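Local coordinates for SCO family protein (Aquifex aeolicus, PDB 3ME7), which probably binds copper and takes part in electron transfer as a thioredoxin-like SCO1/2 family domain, here without the rest of the membrane protein, at residues K75-L78 and E79-K82; V146-Y150 and L151-N155. One frame throughout, in Å; residues are numbered along the deposited sequence.

Contact 1 of 2, residues K75-L78 and E79-K82; sequences KDTL and EDIK. With SO4 (sulfate ion), chain C.
Thr77 and Asp80 meet where the chain turns from an extended loop into helix 78-87. Thr77 is the N-cap, and its carbonyl starts the helical bonding: Ile81 N donates to Thr77 O at 3.0 Å. Lys82 N to Leu78 O follows as the next bond. The side chains close a capping box. Asp80 OD2 accepts from Thr77 N at 2.9 Å through its anti lone pair, and the bond is nearly straight (170°). In return Asp80 N reaches Thr77 OG1, a weak bond of 3.4 Å. Thr77 OG1 lies between its backbone N and carbonyl carbon (chi1 63°), which turns it toward the first helical turn. A water joins Thr77 OG1 to Glu79 OE1, donating to the carboxylate. Asp76 OD1 lies 3.7 Å from Asp80 OD2, with the carboxylate planes 46° apart. This like-charge pair is probably eased by Arg83, which forms a salt bridge with Asp80 OD1, and by Thr71 OG1 and Thr38 N, both bonded to Asp76 OD2. With an alanine for Asp80, Thr77 N would probably lose its acceptor and Arg83 its charged mate. Leu78 N points out of the helix start to a sulfate, probably from the crystallisation liquor, and donates to its O4 at 3.3 Å. Lys99 NZ binds the same ion. The Leu78 and Ile81 side chains lie side by side, with Leu78 CD2 3.9 Å from Ile81 CD1. Both side chains touch Lys99 of strand 95-100, and Ile81 also reaches Val97. The cap thus joins the loop after strand 66-71 to helix 78-87, with Asp76 and Asp80 against His39.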
ATOM      1  N   LYS A  75     -12.378  -8.254   9.022  1.00 15.57           N
ATOM      2  CA  LYS A  75     -13.000  -9.564   8.872  1.00 16.01           C
ATOM      3  C   LYS A  75     -12.298 -10.410   7.800  1.00 14.30           C
ATOM      4  O   LYS A  75     -12.519 -11.620   7.708  1.00 15.06           O
ATOM      5  CB  LYS A  75     -14.503  -9.422   8.565  1.00 18.35           C
ATOM      6  CG  LYS A  75     -15.294  -8.745   9.695  1.00 32.44           C
ATOM      7  CD  LYS A  75     -16.805  -8.954   9.579  1.00 21.50           C
ATOM      8  CE  LYS A  75     -17.210 -10.425   9.740  1.00 32.60           C
ATOM      9  NZ  LYS A  75     -17.022 -10.916  11.140  1.00 23.20           N
ATOM     10  N   ASP A  76     -11.418  -9.778   7.016  1.00 12.89           N
ATOM     11  CA  ASP A  76     -10.724 -10.491   5.949  1.00 12.06           C
ATOM     12  C   ASP A  76      -9.707 -11.476   6.544  1.00 11.50           C
ATOM     13  O   ASP A  76      -8.960 -11.137   7.475  1.00 12.22           O
ATOM     14  CB  ASP A  76     -10.031  -9.511   4.981  1.00 11.72           C
ATOM     15  CG  ASP A  76     -10.949  -9.009   3.872  1.00 16.46           C
ATOM     16  OD1 ASP A  76     -12.090  -9.498   3.729  1.00 12.92           O
ATOM     17  OD2 ASP A  76     -10.519  -8.114   3.115  1.00 11.85           O
ATOM     18  N   THR A  77      -9.721 -12.698   6.026  1.00 10.83           N
ATOM     19  CA  THR A  77      -8.822 -13.768   6.445  1.00 11.07           C
ATOM     20  C   THR A  77      -7.761 -14.025   5.370  1.00 11.32           C
ATOM     21  O   THR A  77      -7.789 -13.428   4.274  1.00 11.62           O
ATOM     22  CB  THR A  77      -9.598 -15.072   6.623  1.00 10.92           C
ATOM     23  OG1 THR A  77     -10.149 -15.450   5.361  1.00 12.72           O
ATOM     24  CG2 THR A  77     -10.725 -14.905   7.660  1.00 13.09           C
ATOM     25  N   LEU A  78      -6.842 -14.934   5.692  1.00 11.26           N
ATOM     26  CA  LEU A  78      -5.818 -15.378   4.736  1.00 11.61           C
ATOM     27  C   LEU A  78      -6.444 -15.929   3.457  1.00 11.07           C
ATOM     28  O   LEU A  78      -5.970 -15.657   2.366  1.00 10.30           O
ATOM     29  CB  LEU A  78      -4.879 -16.395   5.386  1.00 12.95           C
ATOM     30  CG  LEU A  78      -4.018 -15.809   6.513  1.00 12.22           C
ATOM     31  CD1 LEU A  78      -3.179 -16.905   7.154  1.00 14.45           C
ATOM     32  CD2 LEU A  78      -3.118 -14.701   6.009  1.00 14.73           C
ATOM     33  N   GLU A  79      -7.535 -16.679   3.600  1.00 11.36           N
ATOM     34  CA  GLU A  79      -8.301 -17.157   2.453  1.00 11.08           C
ATOM     35  C   GLU A  79      -8.736 -16.000   1.541  1.00 10.99           C
ATOM     36  O   GLU A  79      -8.575 -16.062   0.321  1.00 11.28           O
ATOM     37  CB  GLU A  79      -9.514 -17.946   2.975  1.00 12.93           C
ATOM     38  CG  GLU A  79     -10.495 -18.442   1.933  1.00 28.02           C
ATOM     39  CD  GLU A  79     -11.656 -19.203   2.561  1.00 15.88           C
ATOM     40  OE1 GLU A  79     -12.532 -18.563   3.195  1.00 28.56           O
ATOM     41  OE2 GLU A  79     -11.697 -20.438   2.416  1.00 28.42           O
ATOM     42  N   ASP A  80      -9.267 -14.950   2.161  1.00 10.23           N
ATOM     43  CA  ASP A  80      -9.721 -13.765   1.425  1.00 10.61           C
ATOM     44  C   ASP A  80      -8.602 -13.067   0.656  1.00 10.09           C
ATOM     45  O   ASP A  80      -8.795 -12.693  -0.505  1.00 10.50           O
ATOM     46  CB  ASP A  80     -10.392 -12.759   2.356  1.00 11.51           C
ATOM     47  CG  ASP A  80     -11.687 -13.273   2.936  1.00 10.43           C
ATOM     48  OD1 ASP A  80     -12.536 -13.779   2.177  1.00 12.81           O
ATOM     49  OD2 ASP A  80     -11.866 -13.169   4.158  1.00 12.45           O
ATOM     50  N   ILE A  81      -7.449 -12.871   1.303  1.00 10.23           N
ATOM     51  CA  ILE A  81      -6.360 -12.168   0.618  1.00  9.91           C
ATOM     52  C   ILE A  81      -5.693 -13.018  -0.463  1.00 10.19           C
ATOM     53  O   ILE A  81      -5.222 -12.479  -1.464  1.00 10.43           O
ATOM     54  CB  ILE A  81      -5.331 -11.511   1.575  1.00 10.50           C
ATOM     55  CG1 ILE A  81      -4.725 -12.524   2.553  1.00 11.22           C
ATOM     56  CG2 ILE A  81      -5.960 -10.303   2.277  1.00 11.31           C
ATOM     57  CD1 ILE A  81      -3.504 -11.965   3.282  1.00 10.12           C
ATOM     58  N   LYS A  82      -5.652 -14.332  -0.251  1.00 10.53           N
ATOM     59  CA  LYS A  82      -5.175 -15.262  -1.273  0.50 10.88           C
ATOM     60  C   LYS A  82      -6.067 -15.203  -2.516  1.00 10.92           C
ATOM     61  O   LYS A  82      -5.573 -15.181  -3.647  1.00 11.01           O
ATOM     62  CB  LYS A  82      -5.117 -16.687  -0.713  0.50 10.81           C
ATOM     63  CG  LYS A  82      -4.478 -17.698  -1.657  0.50 16.29           C
ATOM     64  CD  LYS A  82      -3.101 -17.230  -2.062  0.50 11.58           C
ATOM     65  CE  LYS A  82      -2.497 -18.107  -3.142  0.50 17.17           C
ATOM     66  NZ  LYS A  82      -1.307 -17.462  -3.753  0.50 11.49           N
TER
HETATM   67  S   SO4 C 501      -6.719 -15.855   9.491  1.00 15.65           S
HETATM   68  O1  SO4 C 501      -6.467 -14.515   8.972  1.00 20.24           O
HETATM   69  O2  SO4 C 501      -5.585 -16.278  10.298  1.00 21.51           O
HETATM   70  O3  SO4 C 501      -7.950 -15.855  10.286  1.00 20.02           O
HETATM   71  O4  SO4 C 501      -6.857 -16.787   8.371  1.00 19.97           O
HETATM   72  O   HOH W   1     -12.215 -17.067   5.398  1.00 24.69           O

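Contact 2 of 2, residues V146-Y150 and L151-N155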
ATOM      1  N   VAL A 146      -8.211   7.035  -8.672  1.00 14.77           N
ATOM      2  CA  VAL A 146      -8.214   5.711  -9.292  1.00 16.95           C
ATOM      3  C   VAL A 146      -7.684   5.752 -10.727  1.00 19.69           C
ATOM      4  O   VAL A 146      -7.668   4.720 -11.399  1.00 21.14           O
ATOM      5  CB  VAL A 146      -9.625   5.055  -9.274  1.00 16.61           C
ATOM      6  CG1 VAL A 146     -10.209   5.044  -7.866  1.00 13.05           C
ATOM      7  CG2 VAL A 146     -10.579   5.773 -10.216  1.00 12.06           C
ATOM      8  N   ASN A 147      -7.281   6.935 -11.186  1.00 20.38           N
ATOM      9  CA  ASN A 147      -6.846   7.159 -12.569  1.00 22.28           C
ATOM     10  C   ASN A 147      -5.406   7.661 -12.569  1.00 22.06           C
ATOM     11  O   ASN A 147      -5.167   8.848 -12.782  1.00 23.09           O
ATOM     12  CB  ASN A 147      -7.769   8.188 -13.267  1.00 23.69           C
ATOM     13  CG  ASN A 147      -9.237   7.744 -13.327  1.00 36.57           C
ATOM     14  OD1 ASN A 147      -9.544   6.630 -13.755  1.00 25.65           O
ATOM     15  ND2 ASN A 147     -10.153   8.633 -12.917  1.00 24.41           N
ATOM     16  N   TYR A 148      -4.459   6.757 -12.310  1.00 21.10           N
ATOM     17  CA  TYR A 148      -3.066   7.144 -12.025  1.00 20.95           C
ATOM     18  C   TYR A 148      -2.294   7.531 -13.268  1.00 21.77           C
ATOM     19  O   TYR A 148      -2.485   6.944 -14.347  1.00 23.07           O
ATOM     20  CB  TYR A 148      -2.327   6.040 -11.248  1.00 20.76           C
ATOM     21  CG  TYR A 148      -3.036   5.615  -9.983  1.00 24.31           C
ATOM     22  CD1 TYR A 148      -3.551   6.566  -9.103  1.00 20.13           C
ATOM     23  CD2 TYR A 148      -3.182   4.267  -9.652  1.00 20.27           C
ATOM     24  CE1 TYR A 148      -4.209   6.188  -7.950  1.00 24.22           C
ATOM     25  CE2 TYR A 148      -3.851   3.878  -8.498  1.00 24.35           C
ATOM     26  CZ  TYR A 148      -4.350   4.835  -7.648  1.00 20.04           C
ATOM     27  OH  TYR A 148      -5.018   4.464  -6.510  1.00 24.33           O
ATOM     28  N   ASN A 149      -1.445   8.547 -13.127  1.00 20.77           N
ATOM     29  CA  ASN A 149      -0.511   8.870 -14.185  1.00 19.77           C
ATOM     30  C   ASN A 149       0.913   8.501 -13.796  1.00 17.59           C
ATOM     31  O   ASN A 149       1.266   8.416 -12.621  1.00 18.15           O
ATOM     32  CB  ASN A 149      -0.650  10.316 -14.691  1.00 21.08           C
ATOM     33  CG  ASN A 149      -0.293  11.348 -13.646  1.00 19.48           C
ATOM     34  OD1 ASN A 149       0.881  11.606 -13.380  1.00 22.22           O
ATOM     35  ND2 ASN A 149      -1.309  11.983 -13.081  1.00 22.45           N
ATOM     36  N   TYR A 150       1.723   8.255 -14.816  1.00 14.87           N
ATOM     37  CA  TYR A 150       3.093   7.843 -14.645  1.00 12.30           C
ATOM     38  C   TYR A 150       3.927   8.878 -13.888  1.00 11.11           C
ATOM     39  O   TYR A 150       4.659   8.529 -12.948  1.00 11.28           O
ATOM     40  CB  TYR A 150       3.687   7.586 -16.032  1.00 11.15           C
ATOM     41  CG  TYR A 150       5.184   7.357 -16.063  1.00  8.94           C
ATOM     42  CD1 TYR A 150       5.748   6.165 -15.603  1.00 10.08           C
ATOM     43  CD2 TYR A 150       6.032   8.343 -16.569  1.00 10.30           C
ATOM     44  CE1 TYR A 150       7.124   5.961 -15.646  1.00 10.48           C
ATOM     45  CE2 TYR A 150       7.398   8.165 -16.618  1.00  9.86           C
ATOM     46  CZ  TYR A 150       7.944   6.971 -16.151  1.00  9.48           C
ATOM     47  OH  TYR A 150       9.306   6.777 -16.193  1.00 11.15           O
ATOM     48  N   LEU A 151       3.811  10.147 -14.286  1.00 10.81           N
ATOM     49  CA  LEU A 151       4.665  11.176 -13.702  1.00 11.45           C
ATOM     50  C   LEU A 151       4.503  11.259 -12.188  1.00 11.43           C
ATOM     51  O   LEU A 151       5.498  11.355 -11.467  1.00 10.85           O
ATOM     52  CB  LEU A 151       4.449  12.546 -14.348  1.00 13.29           C
ATOM     53  CG  LEU A 151       5.501  13.589 -13.948  1.00 17.07           C
ATOM     54  CD1 LEU A 151       6.902  13.092 -14.290  1.00 14.33           C
ATOM     55  CD2 LEU A 151       5.232  14.929 -14.630  1.00 15.22           C
ATOM     56  N   GLU A 152       3.260  11.199 -11.721  1.00 11.07           N
ATOM     57  CA  GLU A 152       3.023  11.305 -10.267  1.00 11.07           C
ATOM     58  C   GLU A 152       3.717  10.186  -9.478  1.00 10.05           C
ATOM     59  O   GLU A 152       4.196  10.421  -8.364  1.00  9.91           O
ATOM     60  CB  GLU A 152       1.534  11.448  -9.903  1.00 12.63           C
ATOM     61  CG  GLU A 152       0.632  10.265 -10.236  1.00 15.64           C
ATOM     62  CD  GLU A 152      -0.852  10.572 -10.019  1.00 15.20           C
ATOM     63  OE1 GLU A 152      -1.687   9.833 -10.593  1.00 16.46           O
ATOM     64  OE2 GLU A 152      -1.169  11.534  -9.276  1.00 16.06           O
ATOM     65  N   PHE A 153       3.777   8.980 -10.052  1.00  9.88           N
ATOM     66  CA  PHE A 153       4.477   7.858  -9.415  1.00  9.16           C
ATOM     67  C   PHE A 153       5.993   8.011  -9.463  1.00  9.09           C
ATOM     68  O   PHE A 153       6.663   7.762  -8.459  1.00  9.11           O
ATOM     69  CB  PHE A 153       4.033   6.510 -10.000  1.00 11.07           C
ATOM     70  CG  PHE A 153       2.789   5.992  -9.374  1.00 13.56           C
ATOM     71  CD1 PHE A 153       1.542   6.466  -9.778  1.00 12.66           C
ATOM     72  CD2 PHE A 153       2.868   5.080  -8.339  1.00 13.16           C
ATOM     73  CE1 PHE A 153       0.383   5.998  -9.157  1.00 13.95           C
ATOM     74  CE2 PHE A 153       1.698   4.597  -7.709  1.00 14.61           C
ATOM     75  CZ  PHE A 153       0.474   5.070  -8.122  1.00 13.33           C
ATOM     76  N   VAL A 154       6.521   8.418 -10.621  1.00  9.05           N
ATOM     77  CA  VAL A 154       7.953   8.734 -10.720  1.00  8.72           C
ATOM     78  C   VAL A 154       8.360   9.760  -9.662  1.00  9.25           C
ATOM     79  O   VAL A 154       9.318   9.551  -8.931  1.00  9.36           O
ATOM     80  CB  VAL A 154       8.337   9.209 -12.130  1.00  9.29           C
ATOM     81  CG1 VAL A 154       9.727   9.811 -12.149  1.00 10.17           C
ATOM     82  CG2 VAL A 154       8.245   8.049 -13.110  1.00  9.94           C
ATOM     83  N   ASN A 155       7.599  10.844  -9.558  1.00  9.90           N
ATOM     84  CA  ASN A 155       7.890  11.892  -8.580  1.00 11.45           C
ATOM     85  C   ASN A 155       7.836  11.361  -7.136  1.00 10.14           C
ATOM     86  O   ASN A 155       8.691  11.691  -6.311  1.00 10.50           O
ATOM     87  CB  ASN A 155       6.943  13.078  -8.786  1.00 14.03           C
ATOM     88  CG  ASN A 155       7.183  13.800 -10.124  1.00 17.18           C
ATOM     89  OD1 ASN A 155       8.164  13.545 -10.809  1.00 16.08           O
ATOM     90  ND2 ASN A 155       6.275  14.691 -10.492  1.00 16.79           N
TER
HETATM   91  O   HOH W   2      -4.131  10.766 -11.149  1.00 25.41           O
HETATM   92  O   HOH W   3      -1.699  13.557 -10.886  1.00 32.10           O
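Glu152 folds back over Asn149, the N-cap of helix 150-160. Its CB lies 3.5 Å from Asn149 OD1. CG sits between the backbone N and carbonyl carbon (chi1 65°), which sends the chain back toward the loop, and comes 3.1 Å from Asn149 O. Beyond CG the chain is extended. CD packs on Asn149 ND2, with the carboxylate and amide planes stacked 7° apart. At the tip OE1 accepts from Asn149 N at 2.9 Å, on its anti side, 25° out of the carboxylate plane. OE1 also accepts from a water that donates to Asn147 O as well. OE2 accepts from a second water, which accepts from Asn149 ND2. Glu152 N donates to Asn149 OD1 at 2.9 Å. Next to this, Phe153 turns its edge to the face of Tyr148, ring centroids 5.3 Å apart, and Phe153 CE1 lies 3.4 Å from Tyr148 CB. Val154 CG2 sits over the Tyr150 ring face in a CH-pi contact, 3.5 Å from the centroid. Tyr148 and Phe153 also touch Ile47 and Leu51, respectively, on helix 43-52. The reciprocal bonds of Asn149 and Glu152 make a capping box, the classic start of an alpha helix, here the last one of the thioredoxin-like domain.

After strands 12-15 and 20-22 the chain runs through strand 31-36 to helix 43-52; the Cys40-Cys44 disulfide links the loop before this helix to its first turn. After strand 66-71 it reaches contact 1, which closes the turn into helix 78-87. Strands 95-100, 129-133 and 139-144 follow before contact 2 closes the turn into helix 150-160. The contacts are in series, neither nested nor crossed. They lie on opposite sides of the chain's centre, with nearest atoms about 17 Å apart. Contact 1 ties its helix to strand 95-100; contact 2 ties its own to strands 129-133 and 139-144 and to helices 43-52 and 55-58.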